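Local coordinates for protein Alpha/beta hydrolase (Enterobacter asburiae, PDB 6KMO) that is an esterase of the alpha/beta hydrolase fold, also described as a lipase, that probably cleaves carboxylic ester bonds, at residues Q83-K88 against V134-T139; Q152-T157 against A187-Q192; A101-H106 against L174-N179; Q72-T77 against L87-P92. The protein carries 2 engineered substitutions. All coordinates share one frame; numbering follows the deposited sequence.

Interaction 1. Residues Q83-K88 against V134-T139; sequences QAIKLK and VYVDYT
Lys88 leans obliquely on the ring of Tyr135, its CB 3.9 Å from CD2, whereas on the other face of the sheet Leu87 and Val136 run alongside each other. The CG of Leu87 turns away from its carbonyl carbon (chi1 -50°), which sends CD1 to Val134 CG1 at 4.0 Å and CD2 to Val136 CG2 at 4.1 Å. Ile85 extends this apolar row, its CG2 crossing to Val136 CG1 at 3.9 Å. The backbones run antiparallel within the central sheet of the alpha/beta hydrolase fold: Lys88 and Tyr135 exchange two N-H...O bonds, and Asp137 N reaches Lys86 O at 2.9 Å. Past this point a water bridges Lys86 N and Asp137 O. On the Tyr135 face the carboxylate carbon of Asp137 lies in the ring plane at its edge, and Tyr135 OH donates to the anti lone pair of Asp137 OD1 (2.7 Å); Phe115 meets the same ring edge-to-face. Between these two segments one face thus meets through aliphatic side chains alone, while the other fixes a phenol against an acid whose OD2 lies 5.1 Å from Lys86 NZ, surroundings that would probably favour the carboxylate anion.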
loop_
_atom_site.group_PDB
_atom_site.type_symbol
_atom_site.label_atom_id
_atom_site.label_comp_id
_atom_site.label_asym_id
_atom_site.label_seq_id
_atom_site.Cartn_x
_atom_site.Cartn_y
_atom_site.Cartn_z
ATOM N N GLN A 83 -25.939 -16.726 24.841
ATOM C CA GLN A 83 -25.641 -15.305 24.818
ATOM C C GLN A 83 -26.091 -14.692 23.496
ATOM O O GLN A 83 -26.032 -15.334 22.441
ATOM C CB GLN A 83 -24.152 -15.031 25.079
ATOM C CG GLN A 83 -23.217 -15.146 23.876
ATOM C CD GLN A 83 -21.862 -14.485 24.124
ATOM O OE1 GLN A 83 -20.812 -15.091 23.900
ATOM N NE2 GLN A 83 -21.884 -13.233 24.582
ATOM N N ALA A 84 -26.564 -13.459 23.579
ATOM C CA ALA A 84 -26.977 -12.687 22.418
ATOM C C ALA A 84 -25.799 -11.839 21.962
ATOM O O ALA A 84 -25.046 -11.315 22.782
ATOM C CB ALA A 84 -28.143 -11.774 22.792
ATOM N N ILE A 85 -25.636 -11.717 20.650
ATOM C CA ILE A 85 -24.574 -10.899 20.061
ATOM C C ILE A 85 -25.223 -10.012 19.006
ATOM O O ILE A 85 -25.831 -10.523 18.062
ATOM C CB ILE A 85 -23.463 -11.762 19.444
ATOM C CG1 ILE A 85 -22.835 -12.682 20.496
ATOM C CG2 ILE A 85 -22.390 -10.870 18.837
ATOM C CD1 ILE A 85 -21.825 -13.673 19.920
ATOM N N LYS A 86 -25.091 -8.693 19.160
ATOM C CA LYS A 86 -25.615 -7.754 18.178
ATOM C C LYS A 86 -24.648 -7.572 17.014
ATOM O O LYS A 86 -23.450 -7.338 17.219
ATOM C CB LYS A 86 -25.886 -6.399 18.806
ATOM C CG LYS A 86 -26.744 -5.508 17.930
ATOM C CD LYS A 86 -26.784 -4.059 18.415
ATOM C CE LYS A 86 -27.331 -3.933 19.841
ATOM N NZ LYS A 86 -28.292 -2.795 20.024
ATOM N N LEU A 87 -25.176 -7.655 15.793
ATOM C CA LEU A 87 -24.434 -7.439 14.563
ATOM C C LEU A 87 -24.991 -6.225 13.837
ATOM O O LEU A 87 -26.198 -5.961 13.859
ATOM C CB LEU A 87 -24.564 -8.631 13.625
ATOM C CG LEU A 87 -24.291 -9.990 14.243
ATOM C CD1 LEU A 87 -24.524 -11.113 13.243
ATOM C CD2 LEU A 87 -22.862 -10.066 14.796
ATOM N N LYS A 88 -24.116 -5.488 13.163
ATOM C CA LYS A 88 -24.523 -4.473 12.205
ATOM C C LYS A 88 -23.981 -4.900 10.856
ATOM O O LYS A 88 -22.795 -5.223 10.744
ATOM C CB LYS A 88 -23.998 -3.084 12.575
ATOM C CG LYS A 88 -24.557 -2.539 13.890
ATOM C CD LYS A 88 -26.033 -2.187 13.768
ATOM C CE LYS A 88 -26.208 -0.752 13.366
ATOM N NZ LYS A 88 -27.615 -0.285 13.560
ATOM N N VAL A 134 -19.820 -7.369 8.430
ATOM C CA VAL A 134 -20.581 -7.804 9.596
ATOM C C VAL A 134 -19.836 -7.315 10.834
ATOM O O VAL A 134 -18.910 -7.973 11.334
ATOM C CB VAL A 134 -20.806 -9.318 9.630
ATOM C CG1 VAL A 134 -21.686 -9.700 10.816
ATOM C CG2 VAL A 134 -21.402 -9.791 8.305
ATOM N N TYR A 135 -20.226 -6.143 11.319
ATOM C CA TYR A 135 -19.689 -5.582 12.553
ATOM C C TYR A 135 -20.208 -6.376 13.738
ATOM O O TYR A 135 -21.403 -6.666 13.812
ATOM C CB TYR A 135 -20.124 -4.098 12.661
ATOM C CG TYR A 135 -19.989 -3.514 14.045
ATOM C CD1 TYR A 135 -18.883 -2.768 14.397
ATOM C CD2 TYR A 135 -20.958 -3.730 15.011
ATOM C CE1 TYR A 135 -18.728 -2.260 15.675
ATOM C CE2 TYR A 135 -20.804 -3.242 16.294
ATOM C CZ TYR A 135 -19.691 -2.511 16.618
ATOM O OH TYR A 135 -19.518 -2.048 17.895
ATOM N N VAL A 136 -19.330 -6.718 14.683
ATOM C CA VAL A 136 -19.687 -7.461 15.892
ATOM C C VAL A 136 -19.634 -6.516 17.095
ATOM O O VAL A 136 -18.595 -5.917 17.387
ATOM C CB VAL A 136 -18.735 -8.650 16.111
ATOM C CG1 VAL A 136 -19.104 -9.418 17.389
ATOM C CG2 VAL A 136 -18.765 -9.577 14.921
ATOM N N ASP A 137 -20.743 -6.403 17.829
ATOM C CA ASP A 137 -20.802 -5.495 18.982
ATOM C C ASP A 137 -20.280 -6.205 20.234
ATOM O O ASP A 137 -21.016 -6.600 21.125
ATOM C CB ASP A 137 -22.226 -4.978 19.186
ATOM C CG ASP A 137 -22.279 -3.638 19.912
ATOM O OD1 ASP A 137 -21.418 -2.747 19.685
ATOM O OD2 ASP A 137 -23.234 -3.443 20.704
ATOM N N TYR A 138 -18.966 -6.389 20.282
ATOM C CA TYR A 138 -18.365 -7.113 21.402
ATOM C C TYR A 138 -18.410 -6.276 22.680
ATOM O O TYR A 138 -18.498 -5.045 22.654
ATOM C CB TYR A 138 -16.937 -7.543 21.057
ATOM C CG TYR A 138 -15.914 -6.458 20.751
ATOM C CD1 TYR A 138 -15.292 -5.770 21.767
ATOM C CD2 TYR A 138 -15.541 -6.166 19.444
ATOM C CE1 TYR A 138 -14.313 -4.824 21.501
ATOM C CE2 TYR A 138 -14.576 -5.225 19.164
ATOM C CZ TYR A 138 -13.959 -4.554 20.201
ATOM O OH TYR A 138 -12.985 -3.615 19.970
ATOM N N THR A 139 -18.356 -6.956 23.812
ATOM C CA THR A 139 -18.451 -6.263 25.094
ATOM C C THR A 139 -17.174 -5.478 25.362
ATOM O O THR A 139 -16.075 -6.048 25.253
ATOM C CB THR A 139 -18.669 -7.262 26.230
ATOM O OG1 THR A 139 -19.828 -8.055 25.947
ATOM C CG2 THR A 139 -18.865 -6.532 27.555
HETATM O O HOH W 1 -23.571 -7.760 21.395
#

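Interaction 2. Residues Q152-T157 against A187-Q192; sequences QAYEAT and ASVALQ
Tyr154 and Gln192 cross obliquely where helices 148-163 and 181-195 pack together on one side of the central sheet of the alpha/beta hydrolase fold. The short helical segments cross at -62°, with their axes 9.2 Å apart at the closest point. Tyr154 can be followed outward. Its CB sits 3.3 Å from Gln192 OE1, and CG stays close to the same oxygen. With CG anti to the backbone N (chi1 175°) the ring swings across the second helix, so that CD1 comes to 3.8 Å from Gln192 CB, and CE1 passes the carbonyl carbon of Gln192. Ring and amide planes are 38° apart. The tip leaves the pair: Tyr154 OH is hydrogen-bonded to Gly198 O, and Phe196 meets the ring edge-to-face. The Gln192 amide is unevenly served. NE2 bonds to Ile150 O, with a weak bond back to Ser188 O, while the buried OE1 has no polar partner and lies against CB and CG of Tyr154. Leu8 of the second subunit also packs on Gln192.

Val189 fills the rest of the interface with its two methyls. CG2 presses on Ala153 CB at 3.5 Å, and CG1 meets Thr157 tip to tip, 3.6 Å from OG1. Phe105 of the sheet touches Val189, Ala153 and Thr157 as well. The Thr157 hydroxyl is turned back on its own helix: OG1 donates to Ala153 O at 2.8 Å, and Thr157 N reaches that same oxygen from the opposite face of its carbonyl plane.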
loop_
_atom_site.group_PDB
_atom_site.type_symbol
_atom_site.label_atom_id
_atom_site.label_comp_id
_atom_site.label_asym_id
_atom_site.label_seq_id
_atom_site.Cartn_x
_atom_site.Cartn_y
_atom_site.Cartn_z
ATOM N N GLN A 152 -16.706 -13.781 21.637
ATOM C CA GLN A 152 -17.856 -13.263 20.906
ATOM C C GLN A 152 -17.539 -13.117 19.432
ATOM O O GLN A 152 -18.350 -13.490 18.578
ATOM C CB GLN A 152 -18.295 -11.914 21.476
ATOM C CG GLN A 152 -18.898 -12.004 22.860
ATOM C CD GLN A 152 -19.016 -10.668 23.536
ATOM O OE1 GLN A 152 -18.214 -9.772 23.324
ATOM N NE2 GLN A 152 -20.007 -10.540 24.395
ATOM N N ALA A 153 -16.360 -12.583 19.116
ATOM C CA ALA A 153 -15.970 -12.399 17.725
ATOM C C ALA A 153 -15.898 -13.733 16.991
ATOM O O ALA A 153 -16.371 -13.845 15.849
ATOM C CB ALA A 153 -14.615 -11.701 17.684
ATOM N N TYR A 154 -15.309 -14.748 17.627
ATOM C CA TYR A 154 -15.219 -16.063 16.995
ATOM C C TYR A 154 -16.604 -16.683 16.800
ATOM O O TYR A 154 -16.912 -17.216 15.727
ATOM C CB TYR A 154 -14.294 -17.013 17.777
ATOM C CG TYR A 154 -14.311 -18.395 17.176
ATOM C CD1 TYR A 154 -13.631 -18.672 16.017
ATOM C CD2 TYR A 154 -15.093 -19.390 17.723
ATOM C CE1 TYR A 154 -13.672 -19.920 15.422
ATOM C CE2 TYR A 154 -15.154 -20.637 17.138
ATOM C CZ TYR A 154 -14.439 -20.893 15.999
ATOM O OH TYR A 154 -14.508 -22.147 15.436
ATOM N N GLU A 155 -17.448 -16.628 17.831
ATOM C CA GLU A 155 -18.784 -17.197 17.709
ATOM C C GLU A 155 -19.579 -16.507 16.609
ATOM O O GLU A 155 -20.307 -17.161 15.852
ATOM C CB GLU A 155 -19.506 -17.121 19.054
ATOM C CG GLU A 155 -18.958 -18.067 20.127
ATOM C CD GLU A 155 -19.249 -19.532 19.859
ATOM O OE1 GLU A 155 -20.136 -19.844 19.044
ATOM O OE2 GLU A 155 -18.588 -20.386 20.488
ATOM N N ALA A 156 -19.459 -15.191 16.492
ATOM C CA ALA A 156 -20.168 -14.478 15.423
ATOM C C ALA A 156 -19.634 -14.863 14.042
ATOM O O ALA A 156 -20.400 -14.975 13.076
ATOM C CB ALA A 156 -20.055 -12.971 15.639
ATOM N N THR A 157 -18.317 -15.073 13.932
ATOM C CA THR A 157 -17.706 -15.507 12.682
ATOM C C THR A 157 -18.225 -16.878 12.281
ATOM O O THR A 157 -18.605 -17.106 11.119
ATOM C CB THR A 157 -16.181 -15.526 12.859
ATOM O OG1 THR A 157 -15.702 -14.194 13.159
ATOM C CG2 THR A 157 -15.481 -16.017 11.613
ATOM N N ALA A 187 -6.491 -11.522 14.181
ATOM C CA ALA A 187 -5.548 -12.602 14.449
ATOM C C ALA A 187 -6.096 -13.583 15.481
ATOM O O ALA A 187 -5.939 -14.804 15.333
ATOM C CB ALA A 187 -4.206 -12.019 14.913
ATOM N N SER A 188 -6.757 -13.073 16.520
ATOM C CA SER A 188 -7.277 -13.933 17.576
ATOM C C SER A 188 -8.343 -14.871 17.040
ATOM O O SER A 188 -8.394 -16.055 17.409
ATOM C CB SER A 188 -7.841 -13.044 18.674
ATOM O OG SER A 188 -8.089 -13.785 19.839
ATOM N N VAL A 189 -9.225 -14.363 16.183
ATOM C CA VAL A 189 -10.274 -15.194 15.597
ATOM C C VAL A 189 -9.671 -16.199 14.632
ATOM O O VAL A 189 -10.062 -17.368 14.615
ATOM C CB VAL A 189 -11.339 -14.307 14.932
ATOM C CG1 VAL A 189 -12.299 -15.138 14.064
ATOM C CG2 VAL A 189 -12.119 -13.558 15.991
ATOM N N ALA A 190 -8.699 -15.774 13.827
ATOM C CA ALA A 190 -8.048 -16.704 12.911
ATOM C C ALA A 190 -7.353 -17.838 13.665
ATOM O O ALA A 190 -7.399 -19.000 13.234
ATOM C CB ALA A 190 -7.067 -15.965 12.001
ATOM N N LEU A 191 -6.710 -17.533 14.791
ATOM C CA LEU A 191 -6.009 -18.567 15.557
ATOM C C LEU A 191 -6.995 -19.494 16.261
ATOM O O LEU A 191 -6.751 -20.703 16.361
ATOM C CB LEU A 191 -5.040 -17.926 16.540
ATOM C CG LEU A 191 -3.804 -17.264 15.918
ATOM C CD1 LEU A 191 -3.113 -16.348 16.900
ATOM C CD2 LEU A 191 -2.848 -18.308 15.359
ATOM N N GLN A 192 -8.127 -18.971 16.732
ATOM C CA GLN A 192 -9.165 -19.857 17.252
ATOM C C GLN A 192 -9.694 -20.760 16.144
ATOM O O GLN A 192 -9.862 -21.969 16.344
ATOM C CB GLN A 192 -10.314 -19.036 17.832
ATOM C CG GLN A 192 -10.016 -18.374 19.159
ATOM C CD GLN A 192 -11.156 -17.491 19.594
ATOM O OE1 GLN A 192 -12.160 -17.972 20.107
ATOM N NE2 GLN A 192 -11.028 -16.198 19.355
#

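Interaction 3. Residues A101-H106 against L174-N179; sequences AFMFFH and LGLVGN
Three phenylalanine rings of 101-106 meet strand 174-179, each approached obliquely rather than squarely on a face or an edge. Phe102 and Phe104 share Val177 between them: its CG2 lies 3.5 Å from Phe102 CD1, and its CG1 lies 4.0 Å from Phe104 CD1. The chi1 of 56°, with Phe102 CG between the backbone N and the carbonyl carbon, brings the ring obliquely against this valine. Beyond Val177 the Phe104 ring reaches the Asn179 amide, CZ 3.4 Å from OD1, with ring and amide planes 25° apart. Phe105 lies on the other face of the sheet, its CE2 4.1 Å from Leu176 CD2. Met103 reaches the same methyl with CG at 3.7 Å, and bends so that SD touches Leu174 CD1. The Phe102 face is covered by helix 115-129, the Phe105 face by helix 148-163.

These are neighbouring parallel strands at the heart of the alpha/beta hydrolase sheet. Gly175, opposite Phe102, lets the backbones close to 4.1 Å between CA atoms. Four backbone bonds, from Gly175 N...Ala101 O to Phe105 N...Val177 O, hold the pair; a fifth, Asn179 N to Phe105 O at 3.4 Å, is weak. Gly178 probably opens the nucleophile elbow, with Ser180 as the likely nucleophile, and Asn179 ND2 binds His118 NE2 and Asp308 OD1. Asn179 OD1 bonds weakly to Gly107 N. A hydrophobic, aromatic stem thus gives way to a polar network just where the strands end, consistent with their delivering groups to the active site.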
loop_
_atom_site.group_PDB
_atom_site.type_symbol
_atom_site.label_atom_id
_atom_site.label_comp_id
_atom_site.label_asym_id
_atom_site.label_seq_id
_atom_site.Cartn_x
_atom_site.Cartn_y
_atom_site.Cartn_z
ATOM N N ALA A 101 -18.585 -11.792 2.359
ATOM C CA ALA A 101 -18.596 -10.920 3.523
ATOM C C ALA A 101 -17.242 -10.894 4.211
ATOM O O ALA A 101 -16.390 -11.784 4.037
ATOM C CB ALA A 101 -19.669 -11.349 4.533
ATOM N N PHE A 102 -17.071 -9.862 5.035
ATOM C CA PHE A 102 -15.998 -9.826 6.012
ATOM C C PHE A 102 -16.568 -9.460 7.374
ATOM O O PHE A 102 -17.413 -8.565 7.488
ATOM C CB PHE A 102 -14.836 -8.883 5.638
ATOM C CG PHE A 102 -15.220 -7.461 5.380
ATOM C CD1 PHE A 102 -15.091 -6.491 6.356
ATOM C CD2 PHE A 102 -15.635 -7.067 4.121
ATOM C CE1 PHE A 102 -15.397 -5.175 6.091
ATOM C CE2 PHE A 102 -15.939 -5.746 3.850
ATOM C CZ PHE A 102 -15.837 -4.800 4.841
ATOM N N MET A 103 -16.105 -10.143 8.407
ATOM C CA MET A 103 -16.351 -9.692 9.769
ATOM C C MET A 103 -15.565 -8.407 9.979
ATOM O O MET A 103 -14.478 -8.227 9.413
ATOM C CB MET A 103 -15.900 -10.750 10.774
ATOM C CG MET A 103 -16.426 -12.160 10.482
ATOM S SD MET A 103 -18.283 -12.369 10.345
ATOM C CE MET A 103 -18.744 -11.790 12.017
ATOM N N PHE A 104 -16.127 -7.499 10.776
ATOM C CA PHE A 104 -15.463 -6.244 11.090
ATOM C C PHE A 104 -15.342 -6.085 12.597
ATOM O O PHE A 104 -16.359 -6.011 13.301
ATOM C CB PHE A 104 -16.123 -5.007 10.479
ATOM C CG PHE A 104 -15.286 -3.781 10.701
ATOM C CD1 PHE A 104 -14.259 -3.461 9.835
ATOM C CD2 PHE A 104 -15.437 -3.032 11.856
ATOM C CE1 PHE A 104 -13.427 -2.389 10.086
ATOM C CE2 PHE A 104 -14.612 -1.977 12.123
ATOM C CZ PHE A 104 -13.600 -1.644 11.235
ATOM N N PHE A 105 -14.095 -6.019 13.080
ATOM C CA PHE A 105 -13.753 -5.896 14.489
ATOM C C PHE A 105 -13.214 -4.488 14.708
ATOM O O PHE A 105 -12.148 -4.135 14.199
ATOM C CB PHE A 105 -12.737 -6.978 14.860
ATOM C CG PHE A 105 -13.182 -8.372 14.505
ATOM C CD1 PHE A 105 -14.473 -8.802 14.772
ATOM C CD2 PHE A 105 -12.307 -9.254 13.920
ATOM C CE1 PHE A 105 -14.880 -10.084 14.439
ATOM C CE2 PHE A 105 -12.708 -10.538 13.593
ATOM C CZ PHE A 105 -14.016 -10.948 13.851
ATOM N N HIS A 106 -13.951 -3.685 15.465
ATOM C CA HIS A 106 -13.587 -2.295 15.668
ATOM C C HIS A 106 -12.428 -2.154 16.650
ATOM O O HIS A 106 -12.161 -3.023 17.479
ATOM C CB HIS A 106 -14.794 -1.475 16.113
ATOM C CG HIS A 106 -15.208 -1.662 17.543
ATOM N ND1 HIS A 106 -14.576 -1.008 18.578
ATOM C CD2 HIS A 106 -16.230 -2.350 18.102
ATOM C CE1 HIS A 106 -15.176 -1.305 19.715
ATOM N NE2 HIS A 106 -16.179 -2.121 19.456
ATOM N N LEU A 174 -15.510 -15.664 3.294
ATOM C CA LEU A 174 -15.553 -14.878 4.526
ATOM C C LEU A 174 -14.169 -14.355 4.879
ATOM O O LEU A 174 -13.213 -15.125 5.043
ATOM C CB LEU A 174 -16.081 -15.732 5.678
ATOM C CG LEU A 174 -16.369 -15.013 6.988
ATOM C CD1 LEU A 174 -17.364 -13.890 6.800
ATOM C CD2 LEU A 174 -16.911 -16.024 7.998
ATOM N N GLY A 175 -14.067 -13.042 5.029
ATOM C CA GLY A 175 -12.850 -12.401 5.474
ATOM C C GLY A 175 -12.964 -11.908 6.911
ATOM O O GLY A 175 -14.030 -11.910 7.515
ATOM N N LEU A 176 -11.827 -11.450 7.437
ATOM C CA LEU A 176 -11.740 -10.863 8.765
ATOM C C LEU A 176 -10.999 -9.547 8.641
ATOM O O LEU A 176 -9.875 -9.525 8.135
ATOM C CB LEU A 176 -10.974 -11.787 9.719
ATOM C CG LEU A 176 -11.511 -13.199 9.936
ATOM C CD1 LEU A 176 -10.581 -13.995 10.838
ATOM C CD2 LEU A 176 -12.912 -13.190 10.516
ATOM N N VAL A 177 -11.613 -8.463 9.107
ATOM C CA VAL A 177 -11.050 -7.119 8.973
ATOM C C VAL A 177 -11.189 -6.388 10.296
ATOM O O VAL A 177 -12.219 -6.480 10.972
ATOM C CB VAL A 177 -11.777 -6.324 7.871
ATOM C CG1 VAL A 177 -11.217 -4.912 7.752
ATOM C CG2 VAL A 177 -11.688 -7.048 6.515
ATOM N N GLY A 178 -10.166 -5.630 10.675
ATOM C CA GLY A 178 -10.275 -4.817 11.876
ATOM C C GLY A 178 -9.105 -3.869 12.003
ATOM O O GLY A 178 -8.013 -4.129 11.496
ATOM N N ASN A 179 -9.352 -2.781 12.736
ATOM C CA ASN A 179 -8.338 -1.750 12.983
ATOM C C ASN A 179 -7.882 -1.779 14.435
ATOM O O ASN A 179 -8.704 -1.883 15.349
ATOM C CB ASN A 179 -8.861 -0.338 12.665
ATOM C CG ASN A 179 -10.113 0.036 13.443
ATOM O OD1 ASN A 179 -11.134 -0.656 13.373
ATOM N ND2 ASN A 179 -10.061 1.153 14.162
#

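Interaction 4. Residues Q72-T77 against L87-P92; sequences QVSEKT and LKIVKP
Leu87 pairs with Lys76 through two backbone bonds, the shorter being Leu87 N to Lys76 O at 2.8 Å; Leu87 O also lies 3.4 Å from Glu75 CG. Lys88 comes next on the opposite face. Its chain bends at chi2 (-70°) and chi3 and folds back over the partner strand, bringing CE to 4.1 Å from Val73 CG1 and NZ to 3.4 Å from Glu75 OE2. That salt bridge is long and weak, and the acid's other oxygen has a similarly weak pairing with Lys86. At Ile89 the backbone exchanges two bonds with Ser74. A water joins Ser74 OG (2.9 Å) to Ile89 O (3.0 Å), and Ile89 CD1 reaches over to Lys76 CB at 3.9 Å. This antiparallel ladder is the beta hairpin of strands 71-80 and 83-92, in which strand 71-80 is an outermost strand of the sheet within this chain; helix 115-129 touches the Val73 and Lys88 side. Val90 then lies alongside Val73, their CG2 methyls 4.2 Å apart. Lys91 exchanges N-H...O bonds with Gln72 and stretches its extended chain away, NZ bonding to Ile167 O. At Pro92 it is the carbonyl oxygen that meets the Gln72 side chain, passed by CG and CD before NE2 bonds to Glu93 O and Ala95 O.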
loop_
_atom_site.group_PDB
_atom_site.type_symbol
_atom_site.label_atom_id
_atom_site.label_comp_id
_atom_site.label_asym_id
_atom_site.label_seq_id
_atom_site.Cartn_x
_atom_site.Cartn_y
_atom_site.Cartn_z
ATOM N N GLN A 72 -25.972 0.590 2.564
ATOM C CA GLN A 72 -27.136 0.060 3.262
ATOM C C GLN A 72 -26.702 -0.516 4.604
ATOM O O GLN A 72 -25.736 -1.289 4.663
ATOM C CB GLN A 72 -27.749 -1.097 2.475
ATOM C CG GLN A 72 -28.217 -0.823 1.076
ATOM C CD GLN A 72 -28.647 -2.106 0.378
ATOM O OE1 GLN A 72 -28.832 -3.146 1.016
ATOM N NE2 GLN A 72 -28.810 -2.035 -0.935
ATOM N N VAL A 73 -27.419 -0.183 5.669
ATOM C CA VAL A 73 -27.115 -0.675 7.008
ATOM C C VAL A 73 -28.336 -1.380 7.585
ATOM O O VAL A 73 -29.461 -0.852 7.512
ATOM C CB VAL A 73 -26.641 0.450 7.942
ATOM C CG1 VAL A 73 -26.340 -0.113 9.315
ATOM C CG2 VAL A 73 -25.427 1.154 7.356
ATOM N N SER A 74 -28.120 -2.555 8.160
ATOM C CA SER A 74 -29.159 -3.295 8.854
ATOM C C SER A 74 -28.578 -3.905 10.122
ATOM O O SER A 74 -27.376 -3.792 10.404
ATOM C CB SER A 74 -29.776 -4.369 7.958
ATOM O OG SER A 74 -28.813 -5.317 7.542
ATOM N N GLU A 75 -29.436 -4.550 10.906
ATOM C CA GLU A 75 -29.060 -5.066 12.204
ATOM C C GLU A 75 -29.631 -6.456 12.394
ATOM O O GLU A 75 -30.683 -6.797 11.842
ATOM C CB GLU A 75 -29.551 -4.151 13.318
ATOM C CG GLU A 75 -29.159 -4.606 14.710
ATOM C CD GLU A 75 -29.581 -3.613 15.779
ATOM O OE1 GLU A 75 -30.045 -4.053 16.856
ATOM O OE2 GLU A 75 -29.449 -2.394 15.535
ATOM N N LYS A 76 -28.924 -7.266 13.165
ATOM C CA LYS A 76 -29.416 -8.586 13.533
ATOM C C LYS A 76 -28.782 -8.967 14.854
ATOM O O LYS A 76 -27.571 -8.800 15.029
ATOM C CB LYS A 76 -29.045 -9.626 12.488
ATOM C CG LYS A 76 -29.578 -11.035 12.799
ATOM C CD LYS A 76 -29.921 -11.787 11.516
ATOM C CE LYS A 76 -30.384 -13.200 11.784
ATOM N NZ LYS A 76 -31.856 -13.267 11.992
ATOM N N THR A 77 -29.577 -9.480 15.777
ATOM C CA THR A 77 -29.077 -10.050 17.014
ATOM C C THR A 77 -29.134 -11.562 16.888
ATOM O O THR A 77 -30.189 -12.126 16.581
ATOM C CB THR A 77 -29.895 -9.576 18.213
ATOM O OG1 THR A 77 -29.745 -8.165 18.354
ATOM C CG2 THR A 77 -29.417 -10.253 19.490
ATOM N N LEU A 87 -25.176 -7.655 15.793
ATOM C CA LEU A 87 -24.434 -7.439 14.563
ATOM C C LEU A 87 -24.991 -6.225 13.837
ATOM O O LEU A 87 -26.198 -5.961 13.859
ATOM C CB LEU A 87 -24.564 -8.631 13.625
ATOM C CG LEU A 87 -24.291 -9.990 14.243
ATOM C CD1 LEU A 87 -24.524 -11.113 13.243
ATOM C CD2 LEU A 87 -22.862 -10.066 14.796
ATOM N N LYS A 88 -24.116 -5.488 13.163
ATOM C CA LYS A 88 -24.523 -4.473 12.205
ATOM C C LYS A 88 -23.981 -4.900 10.856
ATOM O O LYS A 88 -22.795 -5.223 10.744
ATOM C CB LYS A 88 -23.998 -3.084 12.575
ATOM C CG LYS A 88 -24.557 -2.539 13.890
ATOM C CD LYS A 88 -26.033 -2.187 13.768
ATOM C CE LYS A 88 -26.208 -0.752 13.366
ATOM N NZ LYS A 88 -27.615 -0.285 13.560
ATOM N N ILE A 89 -24.834 -4.926 9.837
ATOM C CA ILE A 89 -24.491 -5.441 8.520
ATOM C C ILE A 89 -24.509 -4.276 7.544
ATOM O O ILE A 89 -25.500 -3.543 7.460
ATOM C CB ILE A 89 -25.451 -6.559 8.084
ATOM C CG1 ILE A 89 -25.426 -7.701 9.107
ATOM C CG2 ILE A 89 -25.074 -7.112 6.726
ATOM C CD1 ILE A 89 -26.659 -7.839 9.908
ATOM N N VAL A 90 -23.412 -4.076 6.832
ATOM C CA VAL A 90 -23.263 -2.952 5.913
ATOM C C VAL A 90 -23.013 -3.512 4.523
ATOM O O VAL A 90 -22.144 -4.371 4.340
ATOM C CB VAL A 90 -22.129 -2.008 6.350
ATOM C CG1 VAL A 90 -22.060 -0.794 5.444
ATOM C CG2 VAL A 90 -22.308 -1.580 7.808
ATOM N N LYS A 91 -23.790 -3.055 3.546
ATOM C CA LYS A 91 -23.693 -3.524 2.174
ATOM C C LYS A 91 -23.616 -2.347 1.220
ATOM O O LYS A 91 -24.015 -1.229 1.562
ATOM C CB LYS A 91 -24.920 -4.381 1.822
ATOM C CG LYS A 91 -25.056 -5.623 2.649
ATOM C CD LYS A 91 -26.277 -6.431 2.227
ATOM C CE LYS A 91 -26.478 -7.602 3.170
ATOM N NZ LYS A 91 -27.639 -8.456 2.756
ATOM N N PRO A 92 -23.103 -2.564 0.006
ATOM C CA PRO A 92 -23.113 -1.492 -0.994
ATOM C C PRO A 92 -24.534 -1.012 -1.242
ATOM O O PRO A 92 -25.498 -1.774 -1.115
ATOM C CB PRO A 92 -22.511 -2.166 -2.237
ATOM C CG PRO A 92 -21.699 -3.312 -1.687
ATOM C CD PRO A 92 -22.476 -3.797 -0.501
HETATM O O HOH W 2 -27.354 -4.284 5.279
#

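How the interactions relate
From the N terminus, interaction 4 comes first and closes the hairpin of strands 71-80 and 83-92. Its second segment shares Leu87 and Lys88 with interaction 1, which carries the sheet on to strand 132-136 and closes a loop holding strand 99-105 and helix 115-129. Interaction 3 opens inside that loop and closes beyond it on 174-179, so the two cross; Val134 N to Phe102 O joins them in the sheet. Interaction 2 starts after interaction 1 has closed but crosses interaction 3, tying helices 148-163 and 181-195 together over the sheet. Ala156 packs on Leu87 and Val136, and Thr139 N probably bonds to Gln152 OE1, linking this helix layer to the strands.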